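Local coordinates for ribosomal RNA processing protein 6 (PDB 4NLC) that probably trims RNA from its 3' end as an exosome-associated exoribonuclease, and is represented here by its catalytic core of exonuclease and HRDC domains, at residues 278-283 and 320-325; 268-273 and 297-302. The protein carries 1 engineered substitution. All blocks are in the same frame, centred on the assembly; numbering follows the deposited sequence.

Interaction 1 of 2, residues 278-283 and 320-325; sequences QALGRS and SSVLSI. Engineered in segment 320-325: S321 (natural residue Cys).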
ATOM      1  N   GLN A 278     -13.565  -5.655  17.310  1.00 56.32           N
ATOM      2  CA  GLN A 278     -12.905  -6.322  16.187  1.00 57.87           C
ATOM      3  C   GLN A 278     -11.417  -6.544  16.453  1.00 63.37           C
ATOM      4  O   GLN A 278     -10.848  -7.525  15.979  1.00 64.79           O
ATOM      5  CB  GLN A 278     -13.095  -5.511  14.898  1.00 59.54           C
ATOM      6  CG  GLN A 278     -14.518  -5.580  14.333  1.00 69.14           C
ATOM      7  CD  GLN A 278     -14.821  -4.539  13.275  1.00 76.57           C
ATOM      8  OE1 GLN A 278     -14.196  -3.476  13.191  1.00 63.30           O
ATOM      9  NE2 GLN A 278     -15.849  -4.796  12.483  1.00 73.99           N
ATOM     10  N   ALA A 279     -10.795  -5.638  17.221  1.00 59.46           N
ATOM     11  CA  ALA A 279      -9.373  -5.680  17.544  1.00 58.93           C
ATOM     12  C   ALA A 279      -9.070  -6.413  18.846  1.00 62.90           C
ATOM     13  O   ALA A 279      -7.998  -7.017  18.962  1.00 62.71           O
ATOM     14  CB  ALA A 279      -8.821  -4.266  17.599  1.00 58.30           C
ATOM     15  N   LEU A 280      -9.990  -6.353  19.828  1.00 58.97           N
ATOM     16  CA  LEU A 280      -9.765  -7.006  21.118  1.00 58.70           C
ATOM     17  C   LEU A 280     -10.371  -8.408  21.197  1.00 64.16           C
ATOM     18  O   LEU A 280      -9.964  -9.178  22.064  1.00 63.76           O
ATOM     19  CB  LEU A 280     -10.209  -6.119  22.307  1.00 57.28           C
ATOM     20  CG  LEU A 280      -9.437  -4.790  22.490  1.00 60.80           C
ATOM     21  CD1 LEU A 280     -10.170  -3.847  23.416  1.00 60.14           C
ATOM     22  CD2 LEU A 280      -8.014  -5.017  22.984  1.00 61.86           C
ATOM     23  N   GLY A 281     -11.289  -8.730  20.275  1.00 62.28           N
ATOM     24  CA  GLY A 281     -11.969 -10.024  20.157  1.00 63.47           C
ATOM     25  C   GLY A 281     -12.232 -10.783  21.449  1.00 66.10           C
ATOM     26  O   GLY A 281     -12.824 -10.238  22.389  1.00 64.05           O
ATOM     27  N   ARG A 282     -11.728 -12.032  21.508  1.00 63.36           N
ATOM     28  CA  ARG A 282     -11.863 -12.967  22.634  1.00 63.12           C
ATOM     29  C   ARG A 282     -11.270 -12.460  23.945  1.00 64.50           C
ATOM     30  O   ARG A 282     -11.765 -12.828  25.014  1.00 64.03           O
ATOM     31  CB  ARG A 282     -11.304 -14.360  22.280  1.00 66.88           C
ATOM     32  CG  ARG A 282      -9.800 -14.452  21.975  1.00 80.62           C
ATOM     33  CD  ARG A 282      -9.417 -15.789  21.349  1.00 92.09           C
ATOM     34  NE  ARG A 282      -9.523 -16.909  22.292  1.00100.83           N
ATOM     35  CZ  ARG A 282      -9.537 -18.193  21.940  1.00116.23           C
ATOM     36  NH1 ARG A 282      -9.463 -18.539  20.659  1.00107.01           N
ATOM     37  NH2 ARG A 282      -9.643 -19.140  22.862  1.00 96.38           N
ATOM     38  N   SER A 283     -10.242 -11.588  23.862  1.00 59.38           N
ATOM     39  CA  SER A 283      -9.564 -10.973  25.013  1.00 56.91           C
ATOM     40  C   SER A 283     -10.478 -10.083  25.882  1.00 57.03           C
ATOM     41  O   SER A 283     -10.043  -9.642  26.942  1.00 55.31           O
ATOM     42  CB  SER A 283      -8.321 -10.210  24.558  1.00 59.81           C
ATOM     43  OG  SER A 283      -7.276 -11.104  24.208  1.00 69.24           O
ATOM     44  N   SER A 320      -2.255  -5.184  23.639  1.00 40.58           N
ATOM     45  CA  SER A 320      -2.242  -5.831  24.954  1.00 39.61           C
ATOM     46  C   SER A 320      -2.250  -4.799  26.049  1.00 40.63           C
ATOM     47  O   SER A 320      -2.846  -5.048  27.085  1.00 40.06           O
ATOM     48  CB  SER A 320      -1.036  -6.758  25.098  1.00 45.00           C
ATOM     49  OG  SER A 320       0.194  -6.069  24.941  1.00 53.09           O
ATOM     50  N   SER A 321      -1.622  -3.623  25.808  1.00 36.65           N
ATOM     51  CA  SER A 321      -1.585  -2.485  26.738  1.00 35.01           C
ATOM     52  C   SER A 321      -2.969  -1.909  26.976  1.00 37.79           C
ATOM     53  O   SER A 321      -3.254  -1.472  28.084  1.00 36.82           O
ATOM     54  CB  SER A 321      -0.628  -1.403  26.255  1.00 36.05           C
ATOM     55  OG  SER A 321       0.718  -1.831  26.377  1.00 41.15           O
ATOM     56  N   VAL A 322      -3.836  -1.934  25.942  1.00 34.86           N
ATOM     57  CA  VAL A 322      -5.228  -1.494  26.009  1.00 33.41           C
ATOM     58  C   VAL A 322      -5.943  -2.430  26.990  1.00 37.95           C
ATOM     59  O   VAL A 322      -6.613  -1.962  27.922  1.00 36.88           O
ATOM     60  CB  VAL A 322      -5.891  -1.509  24.608  1.00 37.03           C
ATOM     61  CG1 VAL A 322      -7.398  -1.280  24.706  1.00 36.72           C
ATOM     62  CG2 VAL A 322      -5.251  -0.478  23.689  1.00 36.74           C
ATOM     63  N   LEU A 323      -5.742  -3.755  26.806  1.00 35.57           N
ATOM     64  CA  LEU A 323      -6.331  -4.762  27.664  1.00 36.27           C
ATOM     65  C   LEU A 323      -5.785  -4.696  29.064  1.00 37.64           C
ATOM     66  O   LEU A 323      -6.558  -4.800  30.000  1.00 37.65           O
ATOM     67  CB  LEU A 323      -6.176  -6.161  27.088  1.00 38.51           C
ATOM     68  CG  LEU A 323      -7.364  -7.064  27.374  1.00 44.84           C
ATOM     69  CD1 LEU A 323      -8.460  -6.865  26.311  1.00 46.21           C
ATOM     70  CD2 LEU A 323      -6.921  -8.512  27.463  1.00 49.17           C
ATOM     71  N   SER A 324      -4.491  -4.405  29.212  1.00 32.40           N
ATOM     72  CA  SER A 324      -3.835  -4.273  30.510  1.00 31.77           C
ATOM     73  C   SER A 324      -4.455  -3.150  31.357  1.00 34.81           C
ATOM     74  O   SER A 324      -4.664  -3.340  32.545  1.00 34.28           O
ATOM     75  CB  SER A 324      -2.343  -4.031  30.327  1.00 34.65           C
ATOM     76  OG  SER A 324      -1.690  -4.299  31.552  1.00 49.51           O
ATOM     77  N   ILE A 325      -4.744  -1.992  30.741  1.00 31.02           N
ATOM     78  CA  ILE A 325      -5.338  -0.852  31.436  1.00 30.33           C
ATOM     79  C   ILE A 325      -6.745  -1.235  31.874  1.00 34.64           C
ATOM     80  O   ILE A 325      -7.079  -1.072  33.042  1.00 34.99           O
ATOM     81  CB  ILE A 325      -5.305   0.447  30.574  1.00 32.28           C
ATOM     82  CG1 ILE A 325      -3.854   0.939  30.371  1.00 31.47           C
ATOM     83  CG2 ILE A 325      -6.196   1.554  31.195  1.00 32.27           C
ATOM     84  CD1 ILE A 325      -3.714   2.129  29.447  1.00 31.62           C
TER

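Interaction 2 of 2, residues 268-273 and 297-302; sequences PHLDPD and EIFNWR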
ATOM      1  N   PRO A 268      -8.718   4.784   6.834  1.00 43.30           N
ATOM      2  CA  PRO A 268      -9.056   3.868   7.937  1.00 45.15           C
ATOM      3  C   PRO A 268     -10.283   4.387   8.698  1.00 51.87           C
ATOM      4  O   PRO A 268     -10.404   5.571   9.011  1.00 49.31           O
ATOM      5  CB  PRO A 268      -7.784   3.855   8.784  1.00 47.16           C
ATOM      6  CG  PRO A 268      -6.695   4.156   7.813  1.00 50.22           C
ATOM      7  CD  PRO A 268      -7.303   5.194   6.913  1.00 45.24           C
ATOM      8  N   HIS A 269     -11.227   3.481   8.883  1.00 52.59           N
ATOM      9  CA  HIS A 269     -12.579   3.637   9.419  1.00 55.32           C
ATOM     10  C   HIS A 269     -12.695   3.315  10.923  1.00 60.50           C
ATOM     11  O   HIS A 269     -12.658   2.137  11.303  1.00 61.47           O
ATOM     12  CB  HIS A 269     -13.475   2.696   8.592  1.00 56.84           C
ATOM     13  CG  HIS A 269     -12.657   1.812   7.685  1.00 60.26           C
ATOM     14  ND1 HIS A 269     -11.816   0.824   8.198  1.00 62.21           N
ATOM     15  CD2 HIS A 269     -12.488   1.871   6.339  1.00 61.91           C
ATOM     16  CE1 HIS A 269     -11.199   0.297   7.151  1.00 61.12           C
ATOM     17  NE2 HIS A 269     -11.570   0.890   6.010  1.00 61.14           N
ATOM     18  N   LEU A 270     -12.822   4.351  11.776  1.00 53.60           N
ATOM     19  CA  LEU A 270     -12.990   4.125  13.222  1.00 51.86           C
ATOM     20  C   LEU A 270     -14.460   4.155  13.586  1.00 54.19           C
ATOM     21  O   LEU A 270     -15.111   5.198  13.475  1.00 53.03           O
ATOM     22  CB  LEU A 270     -12.197   5.122  14.101  1.00 50.05           C
ATOM     23  CG  LEU A 270     -12.141   4.904  15.656  1.00 53.81           C
ATOM     24  CD1 LEU A 270     -13.312   5.526  16.388  1.00 54.21           C
ATOM     25  CD2 LEU A 270     -11.829   3.452  16.074  1.00 55.04           C
ATOM     26  N   ASP A 271     -14.970   3.008  14.034  1.00 50.58           N
ATOM     27  CA  ASP A 271     -16.349   2.872  14.477  1.00 51.59           C
ATOM     28  C   ASP A 271     -16.282   2.897  16.009  1.00 56.36           C
ATOM     29  O   ASP A 271     -15.773   1.945  16.616  1.00 55.34           O
ATOM     30  CB  ASP A 271     -16.986   1.571  13.946  1.00 54.23           C
ATOM     31  CG  ASP A 271     -18.505   1.593  13.911  1.00 61.47           C
ATOM     32  OD1 ASP A 271     -19.116   2.121  14.868  1.00 59.92           O
ATOM     33  OD2 ASP A 271     -19.084   1.088  12.920  1.00 70.53           O
ATOM     34  N   PRO A 272     -16.708   4.009  16.652  1.00 54.55           N
ATOM     35  CA  PRO A 272     -16.588   4.096  18.123  1.00 53.90           C
ATOM     36  C   PRO A 272     -17.425   3.081  18.910  1.00 58.18           C
ATOM     37  O   PRO A 272     -17.187   2.900  20.108  1.00 55.87           O
ATOM     38  CB  PRO A 272     -16.981   5.543  18.436  1.00 56.14           C
ATOM     39  CG  PRO A 272     -16.930   6.268  17.100  1.00 61.60           C
ATOM     40  CD  PRO A 272     -17.285   5.246  16.084  1.00 57.53           C
ATOM     41  N   ASP A 273     -18.386   2.413  18.231  1.00 56.39           N
ATOM     42  CA  ASP A 273     -19.257   1.398  18.831  1.00 57.20           C
ATOM     43  C   ASP A 273     -18.808  -0.035  18.490  1.00 62.30           C
ATOM     44  O   ASP A 273     -19.286  -0.967  19.135  1.00 61.89           O
ATOM     45  CB  ASP A 273     -20.729   1.570  18.350  1.00 60.41           C
ATOM     46  CG  ASP A 273     -21.300   2.981  18.261  1.00 65.79           C
ATOM     47  OD1 ASP A 273     -20.935   3.828  19.101  1.00 65.67           O
ATOM     48  OD2 ASP A 273     -22.164   3.214  17.393  1.00 69.76           O
ATOM     49  N   GLU A 297     -13.069   2.904  25.705  1.00 32.68           N
ATOM     50  CA  GLU A 297     -12.608   4.295  25.803  1.00 32.34           C
ATOM     51  C   GLU A 297     -11.098   4.430  25.563  1.00 33.69           C
ATOM     52  O   GLU A 297     -10.696   5.369  24.885  1.00 33.66           O
ATOM     53  CB  GLU A 297     -13.043   4.952  27.121  1.00 34.12           C
ATOM     54  CG  GLU A 297     -14.546   5.099  27.323  1.00 48.18           C
ATOM     55  CD  GLU A 297     -15.256   6.103  26.437  1.00 81.66           C
ATOM     56  OE1 GLU A 297     -14.774   7.253  26.325  1.00 88.81           O
ATOM     57  OE2 GLU A 297     -16.320   5.747  25.878  1.00 81.18           O
ATOM     58  N   ILE A 298     -10.268   3.502  26.099  1.00 28.76           N
ATOM     59  CA  ILE A 298      -8.819   3.508  25.843  1.00 29.52           C
ATOM     60  C   ILE A 298      -8.570   3.265  24.331  1.00 36.90           C
ATOM     61  O   ILE A 298      -7.768   3.965  23.718  1.00 37.16           O
ATOM     62  CB  ILE A 298      -8.035   2.487  26.712  1.00 32.26           C
ATOM     63  CG1 ILE A 298      -8.064   2.853  28.238  1.00 31.69           C
ATOM     64  CG2 ILE A 298      -6.588   2.298  26.188  1.00 33.15           C
ATOM     65  CD1 ILE A 298      -7.291   4.170  28.685  1.00 36.96           C
ATOM     66  N   PHE A 299      -9.300   2.308  23.741  1.00 35.29           N
ATOM     67  CA  PHE A 299      -9.184   1.993  22.331  1.00 35.97           C
ATOM     68  C   PHE A 299      -9.587   3.183  21.459  1.00 39.54           C
ATOM     69  O   PHE A 299      -8.913   3.467  20.473  1.00 39.32           O
ATOM     70  CB  PHE A 299      -9.971   0.712  21.967  1.00 38.37           C
ATOM     71  CG  PHE A 299      -9.627   0.213  20.577  1.00 41.36           C
ATOM     72  CD1 PHE A 299     -10.265   0.736  19.451  1.00 45.61           C
ATOM     73  CD2 PHE A 299      -8.613  -0.716  20.387  1.00 43.67           C
ATOM     74  CE1 PHE A 299      -9.908   0.312  18.162  1.00 47.24           C
ATOM     75  CE2 PHE A 299      -8.280  -1.157  19.101  1.00 47.04           C
ATOM     76  CZ  PHE A 299      -8.922  -0.634  17.997  1.00 45.44           C
ATOM     77  N   ASN A 300     -10.668   3.881  21.821  1.00 37.45           N
ATOM     78  CA  ASN A 300     -11.127   5.047  21.056  1.00 37.48           C
ATOM     79  C   ASN A 300     -10.193   6.213  21.212  1.00 38.12           C
ATOM     80  O   ASN A 300      -9.950   6.911  20.233  1.00 37.13           O
ATOM     81  CB  ASN A 300     -12.576   5.405  21.370  1.00 37.54           C
ATOM     82  CG  ASN A 300     -13.507   4.391  20.779  1.00 49.41           C
ATOM     83  OD1 ASN A 300     -13.090   3.505  20.026  1.00 53.64           O
ATOM     84  ND2 ASN A 300     -14.778   4.493  21.089  1.00 34.57           N
ATOM     85  N   TRP A 301      -9.606   6.376  22.420  1.00 33.06           N
ATOM     86  CA  TRP A 301      -8.591   7.391  22.664  1.00 32.22           C
ATOM     87  C   TRP A 301      -7.329   7.061  21.813  1.00 34.72           C
ATOM     88  O   TRP A 301      -6.728   7.966  21.220  1.00 35.22           O
ATOM     89  CB  TRP A 301      -8.212   7.460  24.153  1.00 30.76           C
ATOM     90  CG  TRP A 301      -7.113   8.446  24.380  1.00 32.12           C
ATOM     91  CD1 TRP A 301      -7.251   9.794  24.523  1.00 35.60           C
ATOM     92  CD2 TRP A 301      -5.701   8.198  24.260  1.00 31.61           C
ATOM     93  NE1 TRP A 301      -6.016  10.397  24.530  1.00 35.01           N
ATOM     94  CE2 TRP A 301      -5.047   9.441  24.381  1.00 36.02           C
ATOM     95  CE3 TRP A 301      -4.923   7.038  24.086  1.00 32.69           C
ATOM     96  CZ2 TRP A 301      -3.651   9.559  24.367  1.00 35.53           C
ATOM     97  CZ3 TRP A 301      -3.540   7.155  24.054  1.00 34.37           C
ATOM     98  CH2 TRP A 301      -2.917   8.403  24.203  1.00 35.50           C
ATOM     99  N   ARG A 302      -6.924   5.779  21.790  1.00 29.10           N
ATOM    100  CA  ARG A 302      -5.733   5.316  21.076  1.00 29.17           C
ATOM    101  C   ARG A 302      -5.829   5.625  19.599  1.00 34.05           C
ATOM    102  O   ARG A 302      -4.829   6.026  19.003  1.00 34.02           O
ATOM    103  CB  ARG A 302      -5.436   3.821  21.356  1.00 27.85           C
ATOM    104  CG  ARG A 302      -4.086   3.355  20.828  1.00 31.65           C
ATOM    105  CD  ARG A 302      -3.894   1.859  20.974  1.00 39.87           C
ATOM    106  NE  ARG A 302      -4.775   1.136  20.073  1.00 43.93           N
ATOM    107  CZ  ARG A 302      -4.428   0.064  19.382  1.00 48.33           C
ATOM    108  NH1 ARG A 302      -3.214  -0.449  19.503  1.00 33.74           N
ATOM    109  NH2 ARG A 302      -5.291  -0.503  18.562  1.00 31.32           N
TER

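Interaction 1 of 2, residues 278-283 and 320-325
The C-terminal end of helix 275-280 and the 3-10 turn that follows it come up against helix 319-328, with S283 and L323 the nearest backbone pair at 7.5 Å between their CA atoms. This is helix-end packing in the helical part of the chain that holds the HRDC domain, built from the apolar side chains of L280, V322 and L323, with CB and the carbonyl of S283. L280 and S283 both send their CB toward helix 319-328, and both touch L323. G281 makes the turn that allows this: it leaves the helix with a positive phi of 33°, a value that suits glycine, and a weak backbone bond from S283 N to L280 O closes the turn. L280 divides its branches, CD1 lying 4.0 Å from V322 CG1 and CD2 3.8 Å from L323 CD1. V322 holds CG1 anti to its backbone N (chi1 170°), which presents that methyl to L280. L280 and L323 run past each other in opposite directions. Farther around helix 319-328, S321 is an engineered replacement for a cysteine that is disulfide-bonded to C340 in another structure of this protein; here its OG hydrogen-bonds to the carbonyl of C339. The forked end of L323 fits against S283, with CD2 3.6 Å from S283 CB and CD1 3.3 Å from S283 O.

Interaction 2 of 2, residues 268-273 and 297-302
N300 reaches from its helix to loop 268-273 and binds the backbone there: ND2 donates to P272 O over 3.1 Å, with an N-H...O angle of 164°. The acceptor lies almost in the amide plane of N300, and the donor arrives in the carbonyl plane on a lone pair of P272 O. The N300 side chain leaves with CG anti to its carbonyl carbon (chi1 -72°), which carries the amide out to the loop, and ND2 also packs 3.6 Å from P272 CB. L270 comes in on the other branch of the amide, its CD2 4.1 Å from N300 OD1. The same methyl sits at the edge of the F299 ring, near its plane, 4.2 Å from CE1. Beyond this shell, the loop is fastened at two further points: D271 N hydrogen-bonds to T275 OG1 at the start of helix 275-280, and D273 OD1 forms a salt bridge with R296 NH2, one turn before N300. Helix 289-309 thus carries the loop on its N300 side, packs through F299 on T275, Y276 and A279 of helix 275-280 and on I319 of helix 319-328, and turns W301 and I298 to helix 351-359.

In the fold
The centres of the two interactions lie about 12 Å apart, and both belong to the helical part of the chain, away from the mixed sheet of the exonuclease domain. Their segments alternate along the sequence: loop 268-273, helix 275-280 with its turn, helix 289-309, then helix 319-328. Helix 289-309 joins them, because F299 of interaction 2 packs on A279 of segment 278-283, while I298 and R302 reach V322 and I325 on helix 319-328. Interaction 2 pins the loop that follows helix 249-261 by one hydrogen bond and apolar contacts. Together the two pack loop 268-273 and the end of helix 275-280 against helices 289-309 and 319-328.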